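Long-range contact in mucin-like protocadherin (Homo sapiens, PDB 6OAE), which probably forms calcium-dependent heterophilic adhesion complexes with CDHR2 on neighbouring microvilli, so controlling how microvilli pack at the apical surface of epithelial cells: residues A[15-20]-A[91-96]. Residues are numbered along the deposited sequence; the frame is centred on the assembly and turned at random.
With CA (calcium ion), chain C; CA (calcium ion), chain D; CA (calcium ion), chain E.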
loop_
_atom_site.group_PDB
_atom_site.type_symbol
_atom_site.label_atom_id
_atom_site.label_comp_id
_atom_site.label_asym_id
_atom_site.label_seq_id
_atom_site.Cartn_x
_atom_site.Cartn_y
_atom_site.Cartn_z
ATOM N N VAL A 15 7.223 0.076 15.159
ATOM C CA VAL A 15 5.900 0.703 15.432
ATOM C C VAL A 15 5.045 0.500 14.184
ATOM O O VAL A 15 5.468 0.909 13.128
ATOM C CB VAL A 15 6.028 2.191 15.813
ATOM C CG1 VAL A 15 4.669 2.817 16.087
ATOM C CG2 VAL A 15 6.950 2.393 17.021
ATOM N N GLU A 16 3.879 -0.117 14.327
ATOM C CA GLU A 16 2.921 -0.254 13.205
ATOM C C GLU A 16 2.425 1.138 12.845
ATOM O O GLU A 16 2.114 1.913 13.761
ATOM C CB GLU A 16 1.724 -1.125 13.556
ATOM C CG GLU A 16 2.113 -2.535 13.903
ATOM C CD GLU A 16 1.030 -3.569 13.648
ATOM O OE1 GLU A 16 -0.174 -3.201 13.584
ATOM O OE2 GLU A 16 1.402 -4.729 13.507
ATOM N N GLU A 17 2.358 1.443 11.556
ATOM C CA GLU A 17 1.838 2.758 11.116
ATOM C C GLU A 17 0.425 2.913 11.663
ATOM O O GLU A 17 -0.239 1.880 11.920
ATOM C CB GLU A 17 1.886 2.911 9.609
ATOM C CG GLU A 17 1.089 1.873 8.852
ATOM C CD GLU A 17 0.858 2.258 7.407
ATOM O OE1 GLU A 17 0.657 1.347 6.591
ATOM O OE2 GLU A 17 0.875 3.457 7.114
ATOM N N ASN A 18 0.005 4.163 11.878
ATOM C CA ASN A 18 -1.330 4.545 12.402
ATOM C C ASN A 18 -1.445 4.219 13.900
ATOM O O ASN A 18 -2.532 4.385 14.419
ATOM C CB ASN A 18 -2.465 3.931 11.573
ATOM C CG ASN A 18 -2.289 4.245 10.103
ATOM O OD1 ASN A 18 -1.804 5.322 9.755
ATOM N ND2 ASN A 18 -2.663 3.313 9.238
ATOM N N THR A 19 -0.377 3.795 14.567
ATOM C CA THR A 19 -0.363 3.613 16.033
ATOM C C THR A 19 0.022 4.927 16.706
ATOM O O THR A 19 1.051 5.509 16.323
ATOM C CB THR A 19 0.573 2.483 16.469
ATOM O OG1 THR A 19 0.190 1.362 15.670
ATOM C CG2 THR A 19 0.458 2.185 17.947
ATOM N N ASN A 20 -0.791 5.351 17.674
ATOM C CA ASN A 20 -0.521 6.521 18.549
ATOM C C ASN A 20 0.322 5.997 19.708
ATOM O O ASN A 20 -0.217 5.267 20.544
ATOM C CB ASN A 20 -1.840 7.176 18.963
ATOM C CG ASN A 20 -1.723 8.244 20.024
ATOM O OD1 ASN A 20 -0.680 8.382 20.681
ATOM N ND2 ASN A 20 -2.799 8.988 20.227
ATOM N N LEU A 91 6.165 -0.152 10.453
ATOM C CA LEU A 91 5.685 -1.393 9.807
ATOM C C LEU A 91 4.454 -1.057 8.975
ATOM O O LEU A 91 3.541 -0.351 9.472
ATOM C CB LEU A 91 5.342 -2.458 10.848
ATOM C CG LEU A 91 6.468 -2.857 11.796
ATOM C CD1 LEU A 91 6.000 -3.964 12.730
ATOM C CD2 LEU A 91 7.724 -3.271 11.038
ATOM N N ASP A 92 4.431 -1.567 7.754
ATOM C CA ASP A 92 3.309 -1.343 6.818
ATOM C C ASP A 92 2.072 -2.084 7.327
ATOM O O ASP A 92 2.186 -3.250 7.827
ATOM C CB ASP A 92 3.669 -1.762 5.391
ATOM C CG ASP A 92 2.528 -1.503 4.424
ATOM O OD1 ASP A 92 1.856 -0.417 4.557
ATOM O OD2 ASP A 92 2.277 -2.397 3.575
ATOM N N VAL A 93 0.936 -1.418 7.216
ATOM C CA VAL A 93 -0.426 -1.944 7.481
ATOM C C VAL A 93 -1.187 -1.848 6.150
ATOM O O VAL A 93 -0.896 -0.916 5.347
ATOM C CB VAL A 93 -1.090 -1.140 8.617
ATOM C CG1 VAL A 93 -2.602 -1.359 8.700
ATOM C CG2 VAL A 93 -0.424 -1.436 9.964
ATOM N N ASN A 94 -2.107 -2.772 5.904
ATOM C CA ASN A 94 -3.017 -2.697 4.733
ATOM C C ASN A 94 -4.061 -1.627 5.058
ATOM O O ASN A 94 -5.156 -1.982 5.546
ATOM C CB ASN A 94 -3.601 -4.083 4.395
ATOM C CG ASN A 94 -4.518 -4.031 3.193
ATOM O OD1 ASN A 94 -4.559 -3.014 2.511
ATOM N ND2 ASN A 94 -5.255 -5.107 2.939
ATOM N N ASP A 95 -3.735 -0.351 4.831
ATOM C CA ASP A 95 -4.579 0.802 5.242
ATOM C C ASP A 95 -5.092 1.592 4.022
ATOM O O ASP A 95 -5.753 2.637 4.238
ATOM C CB ASP A 95 -3.837 1.701 6.248
ATOM C CG ASP A 95 -2.567 2.373 5.762
ATOM O OD1 ASP A 95 -1.939 1.856 4.821
ATOM O OD2 ASP A 95 -2.182 3.440 6.355
ATOM N N ASN A 96 -4.827 1.116 2.799
ATOM C CA ASN A 96 -5.248 1.753 1.529
ATOM C C ASN A 96 -6.060 0.744 0.716
ATOM O O ASN A 96 -5.725 -0.461 0.731
ATOM C CB ASN A 96 -4.045 2.286 0.745
ATOM C CG ASN A 96 -3.401 3.468 1.445
ATOM O OD1 ASN A 96 -3.843 4.600 1.292
ATOM N ND2 ASN A 96 -2.362 3.215 2.211
HETATM CA CA CA C . 0.118 0.961 4.340
HETATM CA CA CA D . -0.502 4.709 5.660
HETATM CA CA CA E . -4.201 -2.122 0.350
HETATM O O HOH W 1 -1.331 6.269 7.295
#
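Glu17 and Asp95 reach toward each other from opposite directions and share two calcium ions, each carboxylate giving a different oxygen to each metal. On one ion Glu17 OE1 and Asp95 OD1 are joined by Asp92 OD1 and the carbonyl oxygen of Val93; Glu17 OE2, Asp95 OD2 (2.2 Å from the calcium) and a water bind the other. The two carboxylate planes stand 64° apart, and the metals probably offset the repulsion between acidic oxygens this close together. Glu17 CG sits between its backbone N and carbonyl carbon (chi1 59°), and the extended chain beyond carries OE1 to the amide of Val93, accepted through the anti lone pair (N to OE1 2.8 Å). Asn18 ND2 donates to Asp95 OD2 at 2.9 Å, arriving from above the carboxylate plane, while Asn18 OD1 takes a bond from the calcium-bound water. This is the calcium-binding linker between cadherin repeats EC1 and EC2: Glu63 and, from the second repeat, Asp131 complete the first site, Asp61 and Glu63 the second, and Asn94 OD1 and Asn96 O hold a third calcium with Asp129, Asp131, Asp134 and Asp183. Strands 12-16 and 79-91 end as a parallel pair, Leu91 N bonding to Val15 O and Glu17 N to Leu91 O, both at 3.0 Å. Thr19 N and OG1 close a type II turn onto Glu16 O from the same face of its plane. Val93 CG2 packs against Glu17 CG at 3.8 Å.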